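Local coordinates for protein putative mandelate racemase (Zymomonas mobilis, PDB 2OX4) that binds a magnesium ion and is probably a dehydratase or related lyase of the mandelate racemase branch of the enolase superfamily, at residues I5-P17 with K382-A394. Sequence-based numbering, arbitrary orientation.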
loop_
_atom_site.group_PDB
_atom_site.type_symbol
_atom_site.label_atom_id
_atom_site.label_comp_id
_atom_site.label_asym_id
_atom_site.label_seq_id
_atom_site.Cartn_x
_atom_site.Cartn_y
_atom_site.Cartn_z
ATOM N N ILE C 5 18.470 6.299 45.905
ATOM C CA ILE C 5 17.097 6.406 46.426
ATOM C C ILE C 5 16.928 5.587 47.705
ATOM O O ILE C 5 17.251 4.396 47.738
ATOM C CB ILE C 5 16.071 5.961 45.348
ATOM C CG1 ILE C 5 16.178 6.879 44.124
ATOM C CG2 ILE C 5 14.649 5.937 45.911
ATOM C CD1 ILE C 5 15.474 6.304 42.867
ATOM N N THR C 6 16.427 6.236 48.753
ATOM C CA THR C 6 16.279 5.600 50.066
ATOM C C THR C 6 14.833 5.519 50.534
ATOM O O THR C 6 14.499 4.694 51.392
ATOM C CB THR C 6 17.076 6.355 51.153
ATOM O OG1 THR C 6 16.747 7.752 51.097
ATOM C CG2 THR C 6 18.573 6.158 50.958
ATOM N N LYS C 7 13.975 6.385 49.995
ATOM C CA LYS C 7 12.576 6.409 50.402
ATOM C C LYS C 7 11.702 6.900 49.255
ATOM O O LYS C 7 12.116 7.755 48.465
ATOM C CB LYS C 7 12.373 7.329 51.616
ATOM C CG LYS C 7 11.045 7.114 52.315
ATOM C CD LYS C 7 10.638 8.322 53.144
ATOM C CE LYS C 7 11.472 8.455 54.390
ATOM N NZ LYS C 7 10.949 9.519 55.288
ATOM N N ILE C 8 10.507 6.336 49.174
ATOM C CA ILE C 8 9.523 6.719 48.174
ATOM C C ILE C 8 8.196 6.861 48.905
ATOM O O ILE C 8 7.755 5.946 49.598
ATOM C CB ILE C 8 9.437 5.667 47.043
ATOM C CG1 ILE C 8 10.700 5.724 46.173
ATOM C CG2 ILE C 8 8.171 5.891 46.169
ATOM C CD1 ILE C 8 10.879 4.520 45.275
ATOM N N GLU C 9 7.568 8.025 48.755
ATOM C CA GLU C 9 6.294 8.278 49.402
ATOM C C GLU C 9 5.241 8.602 48.372
ATOM O O GLU C 9 5.482 9.398 47.474
ATOM C CB GLU C 9 6.416 9.446 50.375
ATOM C CG GLU C 9 7.419 9.204 51.485
ATOM C CD GLU C 9 7.731 10.494 52.238
ATOM O OE1 GLU C 9 8.612 11.254 51.789
ATOM O OE2 GLU C 9 7.075 10.756 53.262
ATOM N N ILE C 10 4.069 7.987 48.499
ATOM C CA ILE C 10 3.030 8.159 47.479
ATOM C C ILE C 10 1.774 8.717 48.132
ATOM O O ILE C 10 1.296 8.169 49.120
ATOM C CB ILE C 10 2.712 6.821 46.745
ATOM C CG1 ILE C 10 3.974 6.270 46.082
ATOM C CG2 ILE C 10 1.600 7.011 45.706
ATOM C CD1 ILE C 10 4.065 4.767 46.169
ATOM N N PHE C 11 1.253 9.803 47.567
ATOM C CA PHE C 11 0.105 10.509 48.134
ATOM C C PHE C 11 -1.053 10.426 47.155
ATOM O O PHE C 11 -1.026 11.072 46.110
ATOM C CB PHE C 11 0.449 11.993 48.349
ATOM C CG PHE C 11 1.660 12.223 49.210
ATOM C CD1 PHE C 11 2.941 12.237 48.657
ATOM C CD2 PHE C 11 1.519 12.459 50.572
ATOM C CE1 PHE C 11 4.061 12.448 49.446
ATOM C CE2 PHE C 11 2.633 12.671 51.372
ATOM C CZ PHE C 11 3.907 12.675 50.814
ATOM N N HIS C 12 -2.064 9.630 47.484
ATOM C CA HIS C 12 -3.284 9.623 46.695
ATOM C C HIS C 12 -4.264 10.589 47.394
ATOM O O HIS C 12 -4.914 10.238 48.391
ATOM C CB HIS C 12 -3.844 8.197 46.558
ATOM C CG HIS C 12 -5.020 8.090 45.633
ATOM N ND1 HIS C 12 -5.815 6.963 45.565
ATOM C CD2 HIS C 12 -5.537 8.969 44.737
ATOM C CE1 HIS C 12 -6.771 7.152 44.672
ATOM N NE2 HIS C 12 -6.627 8.360 44.155
ATOM N N VAL C 13 -4.303 11.818 46.889
ATOM C CA VAL C 13 -4.948 12.944 47.588
ATOM C C VAL C 13 -6.443 12.668 47.695
ATOM O O VAL C 13 -7.059 12.177 46.738
ATOM C CB VAL C 13 -4.701 14.293 46.856
ATOM C CG1 VAL C 13 -5.447 15.445 47.567
ATOM C CG2 VAL C 13 -3.214 14.602 46.803
ATOM N N HIS C 14 -7.017 12.941 48.872
ATOM C CA HIS C 14 -8.449 12.747 49.097
ATOM C C HIS C 14 -9.299 13.613 48.170
ATOM O O HIS C 14 -8.838 14.651 47.685
ATOM C CB HIS C 14 -8.797 13.036 50.561
ATOM C CG HIS C 14 -8.190 12.068 51.531
ATOM N ND1 HIS C 14 -8.007 12.369 52.865
ATOM C CD2 HIS C 14 -7.730 10.805 51.362
ATOM C CE1 HIS C 14 -7.457 11.332 53.475
ATOM N NE2 HIS C 14 -7.281 10.369 52.586
ATOM N N THR C 15 -10.535 13.178 47.927
ATOM C CA THR C 15 -11.426 13.835 46.960
ATOM C C THR C 15 -11.384 15.355 47.069
ATOM O O THR C 15 -11.609 15.916 48.141
ATOM C CB THR C 15 -12.871 13.343 47.119
ATOM O OG1 THR C 15 -12.882 11.918 47.054
ATOM C CG2 THR C 15 -13.772 13.907 46.018
ATOM N N ARG C 16 -11.051 16.012 45.965
ATOM C CA ARG C 16 -11.150 17.464 45.876
ATOM C C ARG C 16 -12.629 17.838 45.717
ATOM O O ARG C 16 -13.286 17.360 44.801
ATOM C CB ARG C 16 -10.294 17.994 44.710
ATOM C CG ARG C 16 -8.817 17.492 44.672
ATOM C CD ARG C 16 -7.941 18.062 45.785
ATOM N NE ARG C 16 -8.269 17.480 47.083
ATOM C CZ ARG C 16 -8.065 18.080 48.251
ATOM N NH1 ARG C 16 -8.405 17.465 49.377
ATOM N NH2 ARG C 16 -7.522 19.289 48.294
ATOM N N PRO C 17 -13.172 18.647 46.648
ATOM C CA PRO C 17 -14.629 18.876 46.768
ATOM C C PRO C 17 -15.351 19.329 45.492
ATOM O O PRO C 17 -16.330 18.692 45.086
ATOM C CB PRO C 17 -14.735 19.967 47.845
ATOM C CG PRO C 17 -13.454 19.918 48.588
ATOM C CD PRO C 17 -12.402 19.379 47.674
ATOM N N LYS C 382 0.609 19.669 54.439
ATOM C CA LYS C 382 -0.784 19.248 54.605
ATOM C C LYS C 382 -1.083 17.929 53.887
ATOM O O LYS C 382 -1.967 17.173 54.307
ATOM C CB LYS C 382 -1.733 20.324 54.069
ATOM C CG LYS C 382 -3.011 20.486 54.885
ATOM C CD LYS C 382 -4.170 21.021 54.045
ATOM C CE LYS C 382 -3.747 22.189 53.165
ATOM N NZ LYS C 382 -3.473 23.437 53.940
ATOM N N LEU C 383 -0.348 17.655 52.808
ATOM C CA LEU C 383 -0.574 16.448 52.013
ATOM C C LEU C 383 -0.619 15.173 52.827
ATOM O O LEU C 383 -1.412 14.288 52.537
ATOM C CB LEU C 383 0.460 16.312 50.898
ATOM C CG LEU C 383 -0.207 16.563 49.548
ATOM C CD1 LEU C 383 -0.256 18.068 49.303
ATOM C CD2 LEU C 383 0.554 15.847 48.469
ATOM N N TYR C 384 0.208 15.098 53.871
ATOM C CA TYR C 384 0.266 13.925 54.740
ATOM C C TYR C 384 -1.066 13.658 55.442
ATOM O O TYR C 384 -1.396 12.518 55.750
ATOM C CB TYR C 384 1.398 14.081 55.768
ATOM C CG TYR C 384 2.777 14.022 55.147
ATOM C CD1 TYR C 384 3.378 15.168 54.600
ATOM C CD2 TYR C 384 3.477 12.817 55.084
ATOM C CE1 TYR C 384 4.646 15.104 54.014
ATOM C CE2 TYR C 384 4.740 12.746 54.504
ATOM C CZ TYR C 384 5.317 13.888 53.971
ATOM O OH TYR C 384 6.564 13.801 53.394
ATOM N N GLN C 385 -1.835 14.715 55.674
ATOM C CA GLN C 385 -3.098 14.602 56.398
ATOM C C GLN C 385 -4.319 14.480 55.478
ATOM O O GLN C 385 -5.404 14.109 55.922
ATOM C CB GLN C 385 -3.265 15.796 57.344
ATOM C CG GLN C 385 -2.588 15.616 58.703
ATOM C CD GLN C 385 -3.056 14.371 59.446
ATOM O OE1 GLN C 385 -2.341 13.371 59.519
ATOM N NE2 GLN C 385 -4.265 14.428 59.998
ATOM N N ILE C 386 -4.149 14.799 54.199
ATOM C CA ILE C 386 -5.279 14.823 53.262
ATOM C C ILE C 386 -5.083 13.837 52.089
ATOM O O ILE C 386 -5.643 14.024 51.003
ATOM C CB ILE C 386 -5.599 16.252 52.743
ATOM C CG1 ILE C 386 -4.402 16.848 51.980
ATOM C CG2 ILE C 386 -6.031 17.175 53.897
ATOM C CD1 ILE C 386 -4.808 17.960 51.043
ATOM N N SER C 387 -4.302 12.791 52.340
ATOM C CA SER C 387 -4.003 11.777 51.324
ATOM C C SER C 387 -4.070 10.374 51.927
ATOM O O SER C 387 -3.802 10.178 53.121
ATOM C CB SER C 387 -2.598 11.997 50.733
ATOM O OG SER C 387 -2.419 13.322 50.259
ATOM N N ASP C 388 -4.419 9.402 51.089
ATOM C CA ASP C 388 -4.013 8.015 51.299
ATOM C C ASP C 388 -2.513 7.929 51.054
ATOM O O ASP C 388 -2.050 8.170 49.944
ATOM C CB ASP C 388 -4.754 7.075 50.330
ATOM C CG ASP C 388 -6.253 7.019 50.595
ATOM O OD1 ASP C 388 -7.003 6.556 49.709
ATOM O OD2 ASP C 388 -6.684 7.438 51.688
ATOM N N TYR C 389 -1.773 7.573 52.097
ATOM C CA TYR C 389 -0.311 7.711 52.137
ATOM C C TYR C 389 0.347 6.337 52.202
ATOM O O TYR C 389 -0.022 5.510 53.030
ATOM C CB TYR C 389 0.099 8.542 53.362
ATOM C CG TYR C 389 1.593 8.626 53.624
ATOM C CD1 TYR C 389 2.401 9.502 52.897
ATOM C CD2 TYR C 389 2.194 7.847 54.615
ATOM C CE1 TYR C 389 3.768 9.588 53.145
ATOM C CE2 TYR C 389 3.554 7.929 54.866
ATOM C CZ TYR C 389 4.334 8.807 54.135
ATOM O OH TYR C 389 5.686 8.893 54.387
ATOM N N VAL C 390 1.322 6.100 51.331
ATOM C CA VAL C 390 2.130 4.873 51.383
ATOM C C VAL C 390 3.609 5.246 51.326
ATOM O O VAL C 390 4.009 6.097 50.532
ATOM C CB VAL C 390 1.762 3.878 50.235
ATOM C CG1 VAL C 390 2.704 2.669 50.232
ATOM C CG2 VAL C 390 0.305 3.406 50.362
ATOM N N SER C 391 4.408 4.618 52.186
ATOM C CA SER C 391 5.839 4.874 52.269
ATOM C C SER C 391 6.532 3.547 51.992
ATOM O O SER C 391 6.093 2.499 52.472
ATOM C CB SER C 391 6.188 5.363 53.683
ATOM O OG SER C 391 7.547 5.753 53.786
ATOM N N ILE C 392 7.592 3.588 51.192
ATOM C CA ILE C 392 8.446 2.422 50.957
ATOM C C ILE C 392 9.884 2.853 51.202
ATOM O O ILE C 392 10.354 3.809 50.593
ATOM C CB ILE C 392 8.331 1.907 49.494
ATOM C CG1 ILE C 392 6.901 1.443 49.176
ATOM C CG2 ILE C 392 9.327 0.771 49.236
ATOM C CD1 ILE C 392 6.068 2.460 48.429
ATOM N N GLU C 393 10.595 2.160 52.086
ATOM C CA GLU C 393 11.979 2.560 52.345
ATOM C C GLU C 393 13.053 1.487 52.380
ATOM O O GLU C 393 12.760 0.292 52.367
ATOM C CB GLU C 393 12.109 3.543 53.510
ATOM C CG GLU C 393 11.417 3.148 54.787
ATOM C CD GLU C 393 11.355 4.302 55.766
ATOM O OE1 GLU C 393 12.390 4.981 55.943
ATOM O OE2 GLU C 393 10.276 4.536 56.352
ATOM N N ALA C 394 14.301 1.952 52.388
ATOM C CA ALA C 394 15.473 1.098 52.448
ATOM C C ALA C 394 15.639 0.480 53.843
ATOM O O ALA C 394 15.463 1.156 54.863
ATOM C CB ALA C 394 16.712 1.902 52.060
HETATM O O HOH W 1 11.959 7.232 57.412
HETATM O O HOH W 2 -5.609 5.116 47.648
#
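Ile-8, Ile-10 and His-12 of strand 5-13 pair antiparallel with Ile-392, Val-390 and Asp-388 of strand 387-393, the axes 4.3 Å apart at closest approach and each pair exchanging two backbone hydrogen bonds. The pairing closes the enolase-superfamily fold: the C-terminal strand returns from the barrel domain to the N-terminal sheet and pairs with its first strand. On the face carrying Ile-8, Ile-10 and Ile-392, branched aliphatic residues suit the buried side, where Ala-59 and Leu-55 of helix 48-62 pack; Ile-10 CD1 meets Ile-392 CD1 at 3.8 Å.

The other face bears an aromatic cluster. Phe-11 drives its ring edge into the face of Tyr-384, planes at 89°, with CE2 over the ring centre, while Tyr-389 lies alongside. Tyrosine suits this partly exposed position, offering a ring that packs and a hydroxyl that can meet a polar group. With CG anti to the backbone N (chi1 173°), Tyr-389 runs beside Phe-11 and its OH donates to Glu-9 OE2 at 2.6 Å, on the anti lone pair. This bond helps satisfy the buried carboxylate.

Where strand 5-13 ends and strand 387-393 begins, Asp-388 is shared: OD1 forms a salt bridge with Arg-22, and OD2 accepts from His-14 NE2 at 3.1 Å. The imidazole lies over the Ile-386 to Ser-387 peptide, yet its N-H, bent to 137°, meets OD2 from above the carboxylate plane.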